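PDB 3BJO: uncharacterized ATP-binding protein MJ1010 from Methanocaldococcus jannaschii DSM 2661, which is of unknown function but probably binds ATP, and whose C-terminal domain, crystallised here, is probably related to the helix-turn-helix families. Local coordinates for residues A[48-53]-A[63-68]; A[79-82]-A[87-90]. All blocks are in the same frame, centred on the assembly; numbering follows the deposited sequence.

Contact 1: A[48-53]-A[63-68]; sequences INALKL and DKIPKA. With FMT (formic acid), chain B.
Ile65 sets CG1 opposite its own carbonyl carbon (chi1 -63°) and CG2 opposite its backbone nitrogen, and with this turn both branches of the forked side chain reach the methyl of Ala50. The CG2 branch comes closest, 3.7 Å from Ala50 CB, while CG1 stands 3.8 Å from the same carbon. Leu53, three residues after Ala50, also holds CG opposite its carbonyl carbon (chi1 -74°) and sends a single methyl, CD1, into the angle between two residues: it lies 3.8 Å from Ile65 CG1 and equally near Lys64 CB. The leucine and isoleucine side chains run past one another in opposite directions. The meeting is wholly apolar, and the small Ala50 lets the backbones approach to 6.0 Å between Ala50 CA and Ile65 CA. These residues join the end of helix 44-52 to the link that runs from a short 3-10 segment at 63-64 into helix 67-75, with Pro66 as the N-cap of that helix, in a domain probably related to the helix-turn-helix families. The hydrophobic patch extends beyond the pair: Ala50 also touches Val69 and Leu73 of helix 67-75, and Ile60 of strand 60-61 borders both Leu53 and Ile65. With alanine in place of Ile65, the methyls of Ala50 and Leu53 would probably lose their common apolar partner and a gap would open between them and segment 63-68. Lys64 touches Leu53 through its first side-chain carbon; beyond CG the chain runs on extended to its ammonium group, whose NZ donates a 2.6 Å hydrogen bond to O1 of a formic acid molecule, probably taken up from the crystallisation liquor and also hydrogen-bonded to Glu61 N.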
# COMPACT_ATOMS: atom_id res chain seq x y z
N ILE A 48 -6.19 -2.01 5.49
CA ILE A 48 -6.39 -3.35 4.89
C ILE A 48 -7.49 -3.29 3.86
O ILE A 48 -7.35 -3.76 2.75
CB ILE A 48 -6.74 -4.38 5.99
CG1 ILE A 48 -5.60 -4.51 7.04
CG2 ILE A 48 -7.24 -5.73 5.40
CD1 ILE A 48 -4.53 -5.56 6.77
N ASN A 49 -8.62 -2.70 4.22
CA ASN A 49 -9.70 -2.53 3.25
C ASN A 49 -9.29 -1.83 1.95
O ASN A 49 -9.66 -2.28 0.89
CB ASN A 49 -10.95 -1.90 3.91
CG ASN A 49 -11.65 -2.90 4.85
OD1 ASN A 49 -11.28 -4.07 4.89
ND2 ASN A 49 -12.63 -2.43 5.60
N ALA A 50 -8.49 -0.75 2.04
CA ALA A 50 -8.10 -0.02 0.85
C ALA A 50 -7.16 -0.89 0.01
O ALA A 50 -7.26 -0.95 -1.22
CB ALA A 50 -7.37 1.28 1.26
N LEU A 51 -6.20 -1.51 0.68
CA LEU A 51 -5.19 -2.31 -0.04
C LEU A 51 -5.81 -3.54 -0.70
O LEU A 51 -5.37 -3.99 -1.76
CB LEU A 51 -4.09 -2.72 0.92
CG LEU A 51 -3.12 -1.59 1.29
CD1 LEU A 51 -2.07 -2.09 2.35
CD2 LEU A 51 -2.38 -1.06 0.07
N LYS A 52 -6.84 -4.08 -0.07
CA LYS A 52 -7.46 -5.28 -0.61
C LYS A 52 -8.05 -4.97 -1.98
O LYS A 52 -8.20 -5.86 -2.83
CB LYS A 52 -8.51 -5.84 0.35
CG LYS A 52 -7.92 -6.91 1.29
CD LYS A 52 -8.71 -7.17 2.58
CE LYS A 52 -10.09 -7.65 2.38
NZ LYS A 52 -10.63 -8.43 3.58
N LEU A 53 -8.33 -3.70 -2.22
CA LEU A 53 -8.95 -3.29 -3.50
C LEU A 53 -7.98 -3.58 -4.66
O LEU A 53 -8.39 -3.82 -5.79
CB LEU A 53 -9.32 -1.80 -3.48
CG LEU A 53 -10.55 -1.37 -2.66
CD1 LEU A 53 -10.71 0.19 -2.66
CD2 LEU A 53 -11.86 -2.03 -3.16
N ASP A 63 -11.66 7.77 -5.11
CA ASP A 63 -12.98 7.99 -4.58
C ASP A 63 -13.48 6.76 -3.81
O ASP A 63 -14.50 6.83 -3.11
CB ASP A 63 -13.94 8.33 -5.73
CG ASP A 63 -13.78 9.77 -6.23
OD1 ASP A 63 -13.10 10.58 -5.58
OD2 ASP A 63 -14.36 10.09 -7.26
N LYS A 64 -12.75 5.63 -3.93
CA LYS A 64 -13.07 4.41 -3.16
C LYS A 64 -12.46 4.34 -1.74
O LYS A 64 -12.81 3.47 -0.97
CB LYS A 64 -12.65 3.16 -3.96
CG LYS A 64 -13.47 3.01 -5.24
CD LYS A 64 -13.03 1.78 -5.98
CE LYS A 64 -14.00 1.45 -7.09
NZ LYS A 64 -13.31 0.64 -8.14
N ILE A 65 -11.58 5.27 -1.42
CA ILE A 65 -10.71 5.22 -0.24
C ILE A 65 -10.64 6.60 0.44
O ILE A 65 -10.51 7.61 -0.27
CB ILE A 65 -9.25 4.82 -0.65
CG1 ILE A 65 -9.23 3.41 -1.25
CG2 ILE A 65 -8.30 4.83 0.60
CD1 ILE A 65 -7.93 3.11 -2.09
N PRO A 66 -10.78 6.66 1.78
CA PRO A 66 -10.67 7.95 2.42
C PRO A 66 -9.29 8.54 2.18
O PRO A 66 -8.27 7.84 2.29
CB PRO A 66 -10.80 7.64 3.91
CG PRO A 66 -11.52 6.29 3.95
CD PRO A 66 -11.01 5.57 2.75
N LYS A 67 -9.31 9.84 1.93
CA LYS A 67 -8.13 10.60 1.68
C LYS A 67 -7.09 10.35 2.77
O LYS A 67 -5.95 10.10 2.45
CB LYS A 67 -8.43 12.09 1.44
CG LYS A 67 -7.13 12.91 1.12
CD LYS A 67 -7.43 14.33 0.66
CE LYS A 67 -6.13 15.04 0.23
NZ LYS A 67 -6.36 16.45 -0.08
N ALA A 68 -7.49 10.37 4.04
CA ALA A 68 -6.53 10.17 5.13
C ALA A 68 -5.82 8.85 4.95
O ALA A 68 -4.63 8.76 5.17
CB ALA A 68 -7.21 10.18 6.47
C FMT B . -11.28 1.45 -10.20
O1 FMT B . -11.16 1.72 -9.01
O2 FMT B . -10.49 1.80 -11.07

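Contact 2: A[79-82]-A[87-90]; sequences LFLY and TLKP
Thr87 pairs with Tyr82 through two backbone hydrogen bonds, Tyr82 N to Thr87 O at 2.9 Å and Thr87 N to Tyr82 O at 3.2 Å, and its carbonyl oxygen also lies at the edge of the Tyr82 ring, 3.7 Å from CD2. Thr87 OG1 is hydrogen-bonded to Glu59. Leu88 faces Leu81 in a non-hydrogen-bonded pair; its CD2 meets Leu81 CD1 at 3.8 Å, because Leu81 swings CG opposite its backbone nitrogen (chi1 179°), and Tyr70 of helix 67-75 touches both leucines. On the other face of this antiparallel beta hairpin, Lys89 runs its extended chain across the Tyr82 side chain at about a right angle, with CG 3.9 Å from CE2. Backbone bonds join Lys89 to Phe80: Phe80 N to Lys89 O at 2.7 Å, and Lys89 N to Phe80 O at 3.0 Å. Pro90, opposite Leu79, has no N-H to give; its CA meets Leu79 CD1 at 4.0 Å. Four main-chain bonds thus carry the pairing, while Lys89 offers Tyr82 chiefly its aliphatic part: NZ is too distant for more than a weak cation-pi attraction, and the nearby guanidinium of Arg85, itself in cation-pi contact with Tyr82, probably repels it.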
# COMPACT_ATOMS: atom_id res chain seq x y z
N LEU A 79 1.83 3.25 -2.17
CA LEU A 79 1.02 3.62 -3.33
C LEU A 79 1.57 4.90 -3.95
O LEU A 79 2.22 5.67 -3.26
CB LEU A 79 -0.41 3.87 -2.85
CG LEU A 79 -1.47 2.75 -2.88
CD1 LEU A 79 -1.01 1.34 -2.85
CD2 LEU A 79 -2.56 2.98 -1.88
N PHE A 80 1.31 5.11 -5.25
CA PHE A 80 1.46 6.39 -5.92
C PHE A 80 0.11 6.97 -6.22
O PHE A 80 -0.80 6.23 -6.55
CB PHE A 80 2.14 6.24 -7.30
CG PHE A 80 3.63 6.15 -7.25
CD1 PHE A 80 4.37 7.08 -6.52
CD2 PHE A 80 4.30 5.13 -7.95
CE1 PHE A 80 5.78 6.98 -6.48
CE2 PHE A 80 5.71 5.02 -7.94
CZ PHE A 80 6.45 5.94 -7.20
N LEU A 81 0.01 8.30 -6.15
CA LEU A 81 -1.22 9.06 -6.46
C LEU A 81 -1.09 9.79 -7.80
O LEU A 81 -0.06 10.41 -8.06
CB LEU A 81 -1.49 10.09 -5.37
CG LEU A 81 -2.72 11.02 -5.47
CD1 LEU A 81 -4.05 10.21 -5.52
CD2 LEU A 81 -2.73 11.98 -4.30
N TYR A 82 -2.14 9.69 -8.63
CA TYR A 82 -2.26 10.44 -9.89
C TYR A 82 -3.49 11.33 -9.73
O TYR A 82 -4.62 10.88 -9.94
CB TYR A 82 -2.42 9.48 -11.07
CG TYR A 82 -1.28 8.50 -11.11
CD1 TYR A 82 -0.09 8.79 -11.81
CD2 TYR A 82 -1.34 7.31 -10.39
CE1 TYR A 82 0.99 7.88 -11.79
CE2 TYR A 82 -0.30 6.43 -10.37
CZ TYR A 82 0.86 6.71 -11.05
OH TYR A 82 1.85 5.76 -10.98
N THR A 87 -6.65 8.49 -9.44
CA THR A 87 -6.37 7.06 -9.22
C THR A 87 -5.08 6.87 -8.41
O THR A 87 -4.27 7.80 -8.24
CB THR A 87 -6.30 6.26 -10.56
OG1 THR A 87 -5.19 6.74 -11.32
CG2 THR A 87 -7.59 6.41 -11.43
N LEU A 88 -4.90 5.65 -7.91
CA LEU A 88 -3.75 5.28 -7.14
C LEU A 88 -3.25 3.97 -7.76
O LEU A 88 -4.07 3.19 -8.35
CB LEU A 88 -4.18 5.05 -5.68
CG LEU A 88 -4.58 6.25 -4.84
CD1 LEU A 88 -5.75 5.84 -3.88
CD2 LEU A 88 -3.34 6.73 -4.06
N LYS A 89 -1.95 3.71 -7.65
CA LYS A 89 -1.39 2.41 -8.08
C LYS A 89 -0.36 2.02 -7.03
O LYS A 89 0.16 2.89 -6.36
CB LYS A 89 -0.68 2.52 -9.45
CG LYS A 89 -1.58 2.81 -10.68
CD LYS A 89 -0.73 2.93 -12.01
CE LYS A 89 -1.60 3.26 -13.23
NZ LYS A 89 -0.76 3.46 -14.49
N PRO A 90 -0.02 0.72 -6.92
CA PRO A 90 1.12 0.34 -6.06
C PRO A 90 2.41 1.01 -6.55
O PRO A 90 2.53 1.32 -7.73
CB PRO A 90 1.21 -1.19 -6.22
CG PRO A 90 -0.16 -1.61 -6.68
CD PRO A 90 -0.65 -0.46 -7.56

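Between its two protein segments contact 1 is side-chain packing, a helix against a connecting segment, whereas contact 2 rests on main-chain hydrogen bonds between neighbouring strands, with mixed aromatic, aliphatic and polar side chains around them. Each has a buried part, Ala50 and Ile65 in the first and Leu79, Leu88 and Pro90 in the second, and a more open part, at Lys64 and at Phe80. Their centres lie about 11 Å apart, and Ile65 CD1 packs on Leu88 CD1 at 3.9 Å. Leu51, pointing away from 63-68, reaches the hairpin separately, its CD2 4.0 Å from Leu79 CD1. Helix 67-75, which begins within contact 1, leads along the chain to strand 79-82 of contact 2.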